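Local coordinates for protein cyclic pyranopterin monophosphate synthase 2 (Mycobacterium tuberculosis, PDB 4FDF) that probably catalyses the conversion of 3',8-cyclo-7,8-dihydroguanosine triphosphate to cyclic pyranopterin monophosphate and diphosphate, a step in molybdenum cofactor biosynthesis, at residues H88-T93 / E121-T126; R70-M75 / V128-L133; K78-S81 / L86-Q89. All coordinates share one frame; numbering follows the deposited sequence. Where two conformers were deposited one is given.

Contact 1: H88-T93 / E121-T126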
ATOM      1  N   HIS B  88       6.703  -9.836  10.337  1.00 44.09           N
ATOM      2  CA  HIS B  88       7.644 -10.038   9.249  1.00 43.98           C
ATOM      3  C   HIS B  88       6.886 -10.202   7.973  1.00 43.92           C
ATOM      4  O   HIS B  88       5.714 -10.584   7.997  1.00 41.39           O
ATOM      5  CB  HIS B  88       8.455 -11.301   9.503  1.00 48.90           C
ATOM      6  CG  HIS B  88       9.199 -11.296  10.811  1.00 52.32           C
ATOM      7  ND1 HIS B  88       8.575 -11.416  12.002  1.00 54.67           N
ATOM      8  CD2 HIS B  88      10.559 -11.188  11.086  1.00 54.35           C
ATOM      9  CE1 HIS B  88       9.492 -11.383  12.990  1.00 57.00           C
ATOM     10  NE2 HIS B  88      10.706 -11.249  12.427  1.00 56.42           N
ATOM     11  N   GLN B  89       7.549  -9.900   6.856  1.00 43.59           N
ATOM     12  CA  GLN B  89       7.035 -10.154   5.511  1.00 47.66           C
ATOM     13  C   GLN B  89       7.215 -11.637   5.173  1.00 47.61           C
ATOM     14  O   GLN B  89       8.339 -12.124   5.090  1.00 48.92           O
ATOM     15  CB  GLN B  89       7.792  -9.302   4.482  1.00 50.18           C
ATOM     16  CG  GLN B  89       7.653  -7.783   4.662  1.00 52.28           C
ATOM     17  CD  GLN B  89       8.909  -7.014   4.241  1.00 53.24           C
ATOM     18  OE1 GLN B  89       9.979  -7.192   4.814  1.00 54.24           O
ATOM     19  NE2 GLN B  89       8.769  -6.149   3.247  1.00 52.88           N
ATOM     20  N   LEU B  90       6.104 -12.350   5.001  1.00 48.21           N
ATOM     21  CA  LEU B  90       6.129 -13.801   4.781  1.00 47.09           C
ATOM     22  C   LEU B  90       5.567 -14.201   3.418  1.00 48.82           C
ATOM     23  O   LEU B  90       4.603 -13.606   2.935  1.00 50.99           O
ATOM     24  CB  LEU B  90       5.390 -14.538   5.911  1.00 49.46           C
ATOM     25  CG  LEU B  90       5.952 -14.392   7.342  1.00 49.56           C
ATOM     26  CD1 LEU B  90       5.071 -15.077   8.379  1.00 49.08           C
ATOM     27  CD2 LEU B  90       7.389 -14.908   7.434  1.00 48.82           C
ATOM     28  N   ALA B  91       6.189 -15.200   2.796  1.00 45.93           N
ATOM     29  CA  ALA B  91       5.744 -15.675   1.496  1.00 45.54           C
ATOM     30  C   ALA B  91       4.617 -16.665   1.695  1.00 43.02           C
ATOM     31  O   ALA B  91       4.829 -17.765   2.187  1.00 40.26           O
ATOM     32  CB  ALA B  91       6.901 -16.318   0.726  0.54 46.29           C
ATOM     33  N   LEU B  92       3.405 -16.256   1.336  1.00 41.96           N
ATOM     34  CA  LEU B  92       2.249 -17.118   1.518  1.00 41.16           C
ATOM     35  C   LEU B  92       2.071 -17.971   0.276  1.00 40.40           C
ATOM     36  O   LEU B  92       2.059 -17.454  -0.844  1.00 38.83           O
ATOM     37  CB  LEU B  92       0.983 -16.298   1.831  1.00 39.32           C
ATOM     38  CG  LEU B  92       1.085 -15.237   2.944  1.00 39.53           C
ATOM     39  CD1 LEU B  92      -0.273 -14.573   3.188  1.00 36.52           C
ATOM     40  CD2 LEU B  92       1.635 -15.817   4.250  1.00 39.11           C
ATOM     41  N   THR B  93       1.959 -19.280   0.483  1.00 41.51           N
ATOM     42  CA  THR B  93       1.752 -20.223  -0.615  1.00 40.83           C
ATOM     43  C   THR B  93       0.289 -20.586  -0.849  1.00 42.36           C
ATOM     44  O   THR B  93      -0.046 -21.198  -1.868  1.00 45.01           O
ATOM     45  CB  THR B  93       2.617 -21.506  -0.470  1.00 41.49           C
ATOM     46  OG1 THR B  93       2.658 -21.935   0.901  1.00 41.14           O
ATOM     47  CG2 THR B  93       4.051 -21.254  -0.969  1.00 40.08           C
ATOM     48  N   GLU B 121       0.102 -17.529  11.801  1.00 35.49           N
ATOM     49  CA  GLU B 121      -1.145 -17.301  12.522  1.00 35.69           C
ATOM     50  C   GLU B 121      -1.634 -15.850  12.443  1.00 34.94           C
ATOM     51  O   GLU B 121      -2.837 -15.608  12.507  1.00 34.86           O
ATOM     52  CB  GLU B 121      -1.072 -17.807  13.969  1.00 36.64           C
ATOM     53  CG  GLU B 121      -0.112 -17.062  14.900  1.00 39.47           C
ATOM     54  CD  GLU B 121       1.303 -17.628  14.922  1.00 39.80           C
ATOM     55  OE1 GLU B 121       1.967 -17.488  15.967  1.00 42.43           O
ATOM     56  OE2 GLU B 121       1.765 -18.188  13.906  1.00 39.85           O
ATOM     57  N   MET B 122      -0.723 -14.896  12.274  1.00 33.16           N
ATOM     58  CA  MET B 122      -1.122 -13.492  12.159  1.00 32.91           C
ATOM     59  C   MET B 122      -1.923 -13.203  10.898  1.00 33.27           C
ATOM     60  O   MET B 122      -2.940 -12.488  10.939  1.00 34.93           O
ATOM     61  CB  MET B 122       0.082 -12.544  12.263  1.00 34.71           C
ATOM     62  CG  MET B 122       0.678 -12.414  13.682  1.00 34.81           C
ATOM     63  SD  MET B 122      -0.529 -12.232  15.037  1.00 36.76           S
ATOM     64  CE  MET B 122      -1.579 -10.894  14.438  1.00 31.28           C
ATOM     65  N   GLU B 123      -1.468 -13.757   9.782  1.00 31.31           N
ATOM     66  CA  GLU B 123      -2.166 -13.590   8.517  1.00 32.98           C
ATOM     67  C   GLU B 123      -3.525 -14.277   8.542  1.00 31.25           C
ATOM     68  O   GLU B 123      -4.499 -13.721   8.032  1.00 30.71           O
ATOM     69  CB  GLU B 123      -1.321 -14.044   7.311  1.00 34.25           C
ATOM     70  CG  GLU B 123      -0.073 -14.862   7.628  1.00 40.86           C
ATOM     71  CD  GLU B 123       1.068 -14.064   8.261  1.00 40.51           C
ATOM     72  OE1 GLU B 123       1.490 -13.029   7.695  1.00 44.92           O
ATOM     73  OE2 GLU B 123       1.553 -14.489   9.325  1.00 40.35           O
ATOM     74  N   ALA B 124      -3.591 -15.467   9.141  1.00 28.53           N
ATOM     75  CA  ALA B 124      -4.867 -16.143   9.329  1.00 29.09           C
ATOM     76  C   ALA B 124      -5.853 -15.285  10.135  1.00 28.55           C
ATOM     77  O   ALA B 124      -7.019 -15.144   9.742  1.00 29.27           O
ATOM     78  CB  ALA B 124      -4.673 -17.514   9.987  1.00 29.45           C
ATOM     79  N   LEU B 125      -5.386 -14.717  11.247  1.00 28.65           N
ATOM     80  CA  LEU B 125      -6.213 -13.834  12.087  1.00 30.26           C
ATOM     81  C   LEU B 125      -6.632 -12.540  11.369  1.00 29.89           C
ATOM     82  O   LEU B 125      -7.767 -12.074  11.523  1.00 30.80           O
ATOM     83  CB  LEU B 125      -5.473 -13.486  13.379  1.00 28.38           C
ATOM     84  CG  LEU B 125      -5.281 -14.607  14.394  1.00 30.42           C
ATOM     85  CD1 LEU B 125      -4.171 -14.220  15.371  1.00 30.64           C
ATOM     86  CD2 LEU B 125      -6.573 -14.943  15.136  1.00 28.96           C
ATOM     87  N   THR B 126      -5.714 -11.977  10.590  1.00 28.60           N
ATOM     88  CA  THR B 126      -5.955 -10.756   9.816  1.00 29.51           C
ATOM     89  C   THR B 126      -7.044 -10.970   8.744  1.00 30.50           C
ATOM     90  O   THR B 126      -7.961 -10.141   8.584  1.00 30.74           O
ATOM     91  CB  THR B 126      -4.617 -10.250   9.210  1.00 29.16           C
ATOM     92  OG1 THR B 126      -3.728  -9.883  10.278  1.00 32.60           O
ATOM     93  CG2 THR B 126      -4.812  -9.066   8.301  1.00 30.72           C
TER
HETATM   94  O   HOH W   1       2.796 -11.882   5.185  1.00 46.40           O

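Contact 2: R70-M75 / V128-L133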
ATOM      1  N   ARG B  70     -14.753 -12.841   1.313  1.00 33.13           N
ATOM      2  CA  ARG B  70     -13.714 -13.817   1.010  1.00 35.87           C
ATOM      3  C   ARG B  70     -12.530 -13.143   0.325  1.00 34.95           C
ATOM      4  O   ARG B  70     -11.380 -13.343   0.739  1.00 35.58           O
ATOM      5  CB  ARG B  70     -14.266 -14.975   0.163  1.00 36.92           C
ATOM      6  CG  ARG B  70     -13.225 -15.958  -0.339  1.00 40.94           C
ATOM      7  CD  ARG B  70     -13.770 -17.395  -0.417  1.00 43.80           C
ATOM      8  NE  ARG B  70     -15.180 -17.441  -0.789  1.00 45.79           N
ATOM      9  CZ  ARG B  70     -16.075 -18.275  -0.274  1.00 46.17           C
ATOM     10  NH1 ARG B  70     -15.728 -19.163   0.650  1.00 44.07           N
ATOM     11  NH2 ARG B  70     -17.332 -18.214  -0.688  1.00 49.30           N
ATOM     12  N   VAL B  71     -12.818 -12.340  -0.701  1.00 33.42           N
ATOM     13  CA  VAL B  71     -11.776 -11.629  -1.454  1.00 34.38           C
ATOM     14  C   VAL B  71     -11.047 -10.622  -0.570  1.00 33.07           C
ATOM     15  O   VAL B  71      -9.821 -10.499  -0.644  1.00 34.57           O
ATOM     16  CB  VAL B  71     -12.326 -10.916  -2.742  1.00 34.03           C
ATOM     17  CG1 VAL B  71     -11.213 -10.140  -3.448  1.00 34.31           C
ATOM     18  CG2 VAL B  71     -12.918 -11.928  -3.719  1.00 33.12           C
ATOM     19  N   ALA B  72     -11.790  -9.913   0.276  1.00 32.38           N
ATOM     20  CA  ALA B  72     -11.168  -8.955   1.209  1.00 32.72           C
ATOM     21  C   ALA B  72     -10.243  -9.646   2.232  1.00 32.60           C
ATOM     22  O   ALA B  72      -9.147  -9.136   2.547  1.00 29.57           O
ATOM     23  CB  ALA B  72     -12.238  -8.115   1.914  1.00 33.17           C
ATOM     24  N   GLY B  73     -10.684 -10.811   2.724  1.00 31.13           N
ATOM     25  CA  GLY B  73      -9.896 -11.619   3.678  1.00 32.17           C
ATOM     26  C   GLY B  73      -8.616 -12.169   3.057  1.00 31.52           C
ATOM     27  O   GLY B  73      -7.561 -12.212   3.702  1.00 32.29           O
ATOM     28  N   ILE B  74      -8.697 -12.567   1.793  1.00 32.38           N
ATOM     29  CA  ILE B  74      -7.532 -13.094   1.081  1.00 33.17           C
ATOM     30  C   ILE B  74      -6.491 -11.997   0.869  1.00 31.91           C
ATOM     31  O   ILE B  74      -5.316 -12.168   1.206  1.00 30.16           O
ATOM     32  CB  ILE B  74      -7.935 -13.789  -0.236  1.00 34.97           C
ATOM     33  CG1 ILE B  74      -8.611 -15.126   0.078  1.00 36.38           C
ATOM     34  CG2 ILE B  74      -6.714 -14.031  -1.138  1.00 35.02           C
ATOM     35  CD1 ILE B  74      -9.410 -15.717  -1.091  1.00 36.83           C
ATOM     36  N   MET B  75      -6.937 -10.858   0.355  1.00 32.41           N
ATOM     37  CA  MET B  75      -6.054  -9.728   0.127  1.00 33.53           C
ATOM     38  C   MET B  75      -5.419  -9.223   1.417  1.00 33.11           C
ATOM     39  O   MET B  75      -4.234  -8.898   1.443  1.00 36.68           O
ATOM     40  CB  MET B  75      -6.815  -8.603  -0.573  1.00 36.42           C
ATOM     41  CG  MET B  75      -7.180  -8.936  -2.024  1.00 38.19           C
ATOM     42  SD  MET B  75      -8.281  -7.711  -2.757  1.00 42.91           S
ATOM     43  CE  MET B  75      -7.102  -6.405  -3.142  1.00 39.79           C
ATOM     44  N   VAL B 128      -9.390 -13.407   8.767  1.00 31.47           N
ATOM     45  CA  VAL B 128     -10.648 -13.580   9.484  1.00 31.36           C
ATOM     46  C   VAL B 128     -11.172 -12.205   9.872  1.00 32.45           C
ATOM     47  O   VAL B 128     -12.342 -11.874   9.685  1.00 33.79           O
ATOM     48  CB  VAL B 128     -10.450 -14.456  10.746  1.00 33.71           C
ATOM     49  CG1 VAL B 128     -11.603 -14.260  11.756  1.00 33.61           C
ATOM     50  CG2 VAL B 128     -10.321 -15.923  10.365  1.00 30.53           C
ATOM     51  N   SER B 129     -10.264 -11.388  10.370  1.00 31.19           N
ATOM     52  CA  SER B 129     -10.606 -10.081  10.853  1.00 29.61           C
ATOM     53  C   SER B 129     -11.146  -9.179   9.761  1.00 31.84           C
ATOM     54  O   SER B 129     -12.219  -8.574   9.928  1.00 31.30           O
ATOM     55  CB  SER B 129      -9.371  -9.481  11.485  1.00 26.65           C
ATOM     56  OG  SER B 129      -9.718  -8.289  12.161  1.00 27.98           O
ATOM     57  N   VAL B 130     -10.443  -9.100   8.629  1.00 32.64           N
ATOM     58  CA  VAL B 130     -10.894  -8.215   7.550  1.00 31.03           C
ATOM     59  C   VAL B 130     -12.149  -8.758   6.848  1.00 33.10           C
ATOM     60  O   VAL B 130     -13.002  -7.981   6.405  1.00 34.70           O
ATOM     61  CB  VAL B 130      -9.748  -7.848   6.564  1.00 30.15           C
ATOM     62  CG1 VAL B 130     -10.280  -7.062   5.362  1.00 29.26           C
ATOM     63  CG2 VAL B 130      -8.669  -7.008   7.297  1.00 27.86           C
ATOM     64  N   ALA B 131     -12.275 -10.080   6.772  1.00 33.56           N
ATOM     65  CA  ALA B 131     -13.482 -10.711   6.225  1.00 32.47           C
ATOM     66  C   ALA B 131     -14.715 -10.392   7.067  1.00 31.94           C
ATOM     67  O   ALA B 131     -15.799 -10.187   6.519  1.00 32.24           O
ATOM     68  CB  ALA B 131     -13.293 -12.227   6.106  1.00 31.44           C
ATOM     69  N   ALA B 132     -14.545 -10.359   8.391  1.00 31.17           N
ATOM     70  CA  ALA B 132     -15.619 -10.004   9.326  1.00 31.61           C
ATOM     71  C   ALA B 132     -16.006  -8.542   9.181  1.00 32.12           C
ATOM     72  O   ALA B 132     -17.186  -8.214   9.107  1.00 32.31           O
ATOM     73  CB  ALA B 132     -15.191 -10.283  10.768  1.00 33.85           C
ATOM     74  N   LEU B 133     -15.008  -7.664   9.137  1.00 30.45           N
ATOM     75  CA  LEU B 133     -15.261  -6.248   8.892  1.00 30.55           C
ATOM     76  C   LEU B 133     -16.004  -6.023   7.576  1.00 30.19           C
ATOM     77  O   LEU B 133     -16.879  -5.162   7.488  1.00 31.12           O
ATOM     78  CB  LEU B 133     -13.952  -5.439   8.892  1.00 28.50           C
ATOM     79  CG  LEU B 133     -13.232  -5.223  10.235  1.00 28.56           C
ATOM     80  CD1 LEU B 133     -11.786  -4.774  10.021  1.00 27.08           C
ATOM     81  CD2 LEU B 133     -13.977  -4.215  11.089  1.00 29.00           C
TER

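Contact 3: K78-S81 / L86-Q89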
ATOM      1  N   LYS B  78      -2.380 -11.148   2.787  1.00 30.10           N
ATOM      2  CA  LYS B  78      -1.146 -10.726   2.117  1.00 32.48           C
ATOM      3  C   LYS B  78      -0.631  -9.389   2.657  1.00 32.98           C
ATOM      4  O   LYS B  78       0.569  -9.150   2.647  1.00 33.22           O
ATOM      5  CB  LYS B  78      -1.362 -10.625   0.592  1.00 35.03           C
ATOM      6  CG  LYS B  78      -1.661 -11.978  -0.095  1.00 34.08           C
ATOM      7  CD  LYS B  78      -2.774 -11.867  -1.143  1.00 36.45           C
ATOM      8  CE  LYS B  78      -2.193 -11.589  -2.497  1.00 35.03           C
ATOM      9  NZ  LYS B  78      -3.230 -11.355  -3.523  1.00 35.76           N
ATOM     10  N   ARG B  79      -1.541  -8.532   3.129  1.00 31.35           N
ATOM     11  CA  ARG B  79      -1.180  -7.191   3.614  1.00 33.02           C
ATOM     12  C   ARG B  79      -0.836  -7.169   5.105  1.00 33.13           C
ATOM     13  O   ARG B  79      -0.608  -6.106   5.675  1.00 33.70           O
ATOM     14  CB  ARG B  79      -2.317  -6.186   3.336  1.00 35.76           C
ATOM     15  CG  ARG B  79      -2.819  -6.124   1.884  1.00 37.16           C
ATOM     16  CD  ARG B  79      -1.703  -5.779   0.878  1.00 41.75           C
ATOM     17  NE  ARG B  79      -1.093  -4.464   1.101  1.00 44.60           N
ATOM     18  CZ  ARG B  79      -1.481  -3.326   0.519  1.00 47.99           C
ATOM     19  NH1 ARG B  79      -2.501  -3.307  -0.341  1.00 48.45           N
ATOM     20  NH2 ARG B  79      -0.839  -2.197   0.799  1.00 46.84           N
ATOM     21  N   THR B  80      -0.799  -8.341   5.733  1.00 33.62           N
ATOM     22  CA  THR B  80      -0.529  -8.441   7.171  1.00 34.20           C
ATOM     23  C   THR B  80       0.656  -7.605   7.649  1.00 34.49           C
ATOM     24  O   THR B  80       0.514  -6.800   8.570  1.00 34.56           O
ATOM     25  CB  THR B  80      -0.409  -9.913   7.637  1.00 35.95           C
ATOM     26  OG1 THR B  80      -1.655 -10.584   7.388  1.00 34.10           O
ATOM     27  CG2 THR B  80      -0.084  -9.997   9.153  1.00 36.16           C
ATOM     28  N   SER B  81       1.816  -7.765   7.015  1.00 34.94           N
ATOM     29  CA  SER B  81       3.017  -7.076   7.484  1.00 35.77           C
ATOM     30  C   SER B  81       2.972  -5.551   7.272  1.00 36.26           C
ATOM     31  O   SER B  81       3.715  -4.817   7.912  1.00 35.83           O
ATOM     32  CB  SER B  81       4.291  -7.713   6.913  1.00 36.53           C
ATOM     33  OG  SER B  81       4.331  -7.630   5.509  1.00 38.79           O
ATOM     34  N   LEU B  86       5.151  -5.108  13.855  1.00 32.21           N
ATOM     35  CA  LEU B  86       6.246  -6.038  14.116  1.00 35.02           C
ATOM     36  C   LEU B  86       6.120  -7.378  13.413  1.00 37.11           C
ATOM     37  O   LEU B  86       6.912  -8.287  13.688  1.00 36.80           O
ATOM     38  CB  LEU B  86       6.492  -6.223  15.624  1.00 34.92           C
ATOM     39  CG  LEU B  86       6.831  -4.953  16.425  1.00 36.13           C
ATOM     40  CD1 LEU B  86       7.385  -5.320  17.788  1.00 36.52           C
ATOM     41  CD2 LEU B  86       7.802  -4.023  15.686  1.00 34.96           C
ATOM     42  N   CYS B  87       5.142  -7.500  12.512  1.00 37.67           N
ATOM     43  CA  CYS B  87       5.032  -8.685  11.652  1.00 41.25           C
ATOM     44  C   CYS B  87       6.059  -8.692  10.527  1.00 42.23           C
ATOM     45  O   CYS B  87       6.256  -7.697   9.854  1.00 41.88           O
ATOM     46  CB  CYS B  87       3.639  -8.799  11.049  1.00 43.54           C
ATOM     47  SG  CYS B  87       2.545  -9.781  12.045  1.00 48.22           S
ATOM     48  N   HIS B  88       6.703  -9.836  10.337  1.00 44.09           N
ATOM     49  CA  HIS B  88       7.644 -10.038   9.249  1.00 43.98           C
ATOM     50  C   HIS B  88       6.886 -10.202   7.973  1.00 43.92           C
ATOM     51  O   HIS B  88       5.714 -10.584   7.997  1.00 41.39           O
ATOM     52  CB  HIS B  88       8.455 -11.301   9.503  1.00 48.90           C
ATOM     53  CG  HIS B  88       9.199 -11.296  10.811  1.00 52.32           C
ATOM     54  ND1 HIS B  88       8.575 -11.416  12.002  1.00 54.67           N
ATOM     55  CD2 HIS B  88      10.559 -11.188  11.086  1.00 54.35           C
ATOM     56  CE1 HIS B  88       9.492 -11.383  12.990  1.00 57.00           C
ATOM     57  NE2 HIS B  88      10.706 -11.249  12.427  1.00 56.42           N
ATOM     58  N   GLN B  89       7.549  -9.900   6.856  1.00 43.59           N
ATOM     59  CA  GLN B  89       7.035 -10.154   5.511  1.00 47.66           C
ATOM     60  C   GLN B  89       7.215 -11.637   5.173  1.00 47.61           C
ATOM     61  O   GLN B  89       8.339 -12.124   5.090  1.00 48.92           O
ATOM     62  CB  GLN B  89       7.792  -9.302   4.482  1.00 50.18           C
ATOM     63  CG  GLN B  89       7.653  -7.783   4.662  1.00 52.28           C
ATOM     64  CD  GLN B  89       8.909  -7.014   4.241  1.00 53.24           C
ATOM     65  OE1 GLN B  89       9.979  -7.192   4.814  1.00 54.24           O
ATOM     66  NE2 GLN B  89       8.769  -6.149   3.247  1.00 52.88           N
TER

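Contact 1: H88-T93 / E121-T126
L90 and L92 bring the extended segment 88-93 up to the first turns of helix 121-139. The backbones stay well apart: the nearest pair of CA atoms, those of L92 and E123, is 9.0 Å apart. In the extended chain L90 and L92 both point toward the helix. E123 fills the distance from the helix side. Its chain bends at chi2 (-72°), which leads the carboxylate on toward L90. Contact with the two leucines is made at different heights along E123. L92 CD2 packs on the methylene, 3.9 Å from E123 CG. L90 CD1 lies against the carboxylate, 3.7 Å from E123 OE2, with the two side chains crossing at about a right angle. The polar link is indirect. A water donates to E123 OE1 at 3.1 Å and accepts a weak bond from L90 N at 3.3 Å. Within the helix, M122 O is gripped twice. T126 N and T126 OG1 each reach it at 2.8 Å, from opposite faces of its plane. On the sheet side V112 of strand 105-116 packs against both L92 and E123. H88, M122 and E123 are predicted to bind substrate, so this buried carboxylate among leucine methyls and water is consistent with one wall of the MoaC substrate pocket.

Contact 2: R70-M75 / V128-L133
The A72 carbonyl group is the flat surface of this contact, and V130 covers one face of it. V130 CG1 stands over that face, 3.7 Å from A72 O and 4.1 Å from A72 C. This methyl is placed there by chi1 of 173°, which sets CG1 anti to the backbone N of V130. The same methyl meets A72 CB at 4.1 Å, beside the carbonyl. One valine branch thus touches both the backbone and the side chain of A72. Next to this pair, G73 faces A131. G73 has no side chain, and the two helices come very close here. The CA atoms of G73 and A131 are 4.5 Å apart, and G73 CA is 4.2 Å from A131 N. A131 CB lies 4.2 Å from G73 CA, so the alanine methyl also rests on the glycine backbone. The touching atoms are methyls and main chain, and all four residues are buried. Strand 105-116 lies beneath A131, through I108. I74, on the other helix, packs on V95 and V97 of strand 92-101. P85 of a neighbouring subunit packs on A72. This is close helix packing through glycine and alanine. It joins helices 65-83 and 121-139, the two helices that lie against the antiparallel sheet in the beta-alpha-beta-beta-alpha-beta order of a ferredoxin-like fold.

Contact 3: K78-S81 / L86-Q89
S81, near the end of helix 65-83, lies against the chain that returns through C87, H88 and Q89. S81 CA is 4.9 Å from C87 CA, the nearest such pair. Two backbone carbonyls approach the S81 methylene. S81 CB is 3.4 Å from H88 O and 3.5 Å from C87 O, so the serine carbon sits close to two carbonyl oxygens in succession. Across the two segments the hydroxyl meets carbon. S81 OG is 3.4 Å from Q89 CG and 3.7 Å from Q89 CA. Its chi1 of 62° puts OG between the backbone N and the carbonyl carbon, from where it reaches the start of the glutamine side chain. Apolar and sulfur contacts complete the interface. T80 CG2 touches C87 SG at 3.9 Å, and C87 CB lies 4.0 Å from S81 CA. T80 keeps its methyl anti to its own backbone N, which leaves CG2 for the sulfur while OG1 bonds back to A77 O in the helix. Other polar groups also find partners outside the pair of segments. H88 NE2 bonds to V27 O of the same chain, and S81 O accepts from K78 NZ of a neighbouring subunit. L86, C87 and H88 are predicted to bind substrate. The chemistry implies that the returning chain lies against the helix by van der Waals contact, while the hydrogen bonds run elsewhere, within the chain and, from 78-81, to other subunits.

Contacts 1 and 3 share H88 and Q89, and their centres are about 6 Å apart. They also touch through other residues. T80 OG1 packs 3.3 Å from E123 CA, and C87 SG lies 3.6 Å from M122 CG. Together they gather the predicted substrate-binding residues L86, C87, H88, M122 and E123 on one side of the chain's centre. Contact 2 joins the same two helices deeper in the fold. Its centre is about 13 Å from the centre of contact 1 and about 15 Å from that of contact 3. The helices packed together at 70-75 and 128-133 are the ones that bring T80 and E123 side by side near the probable pocket.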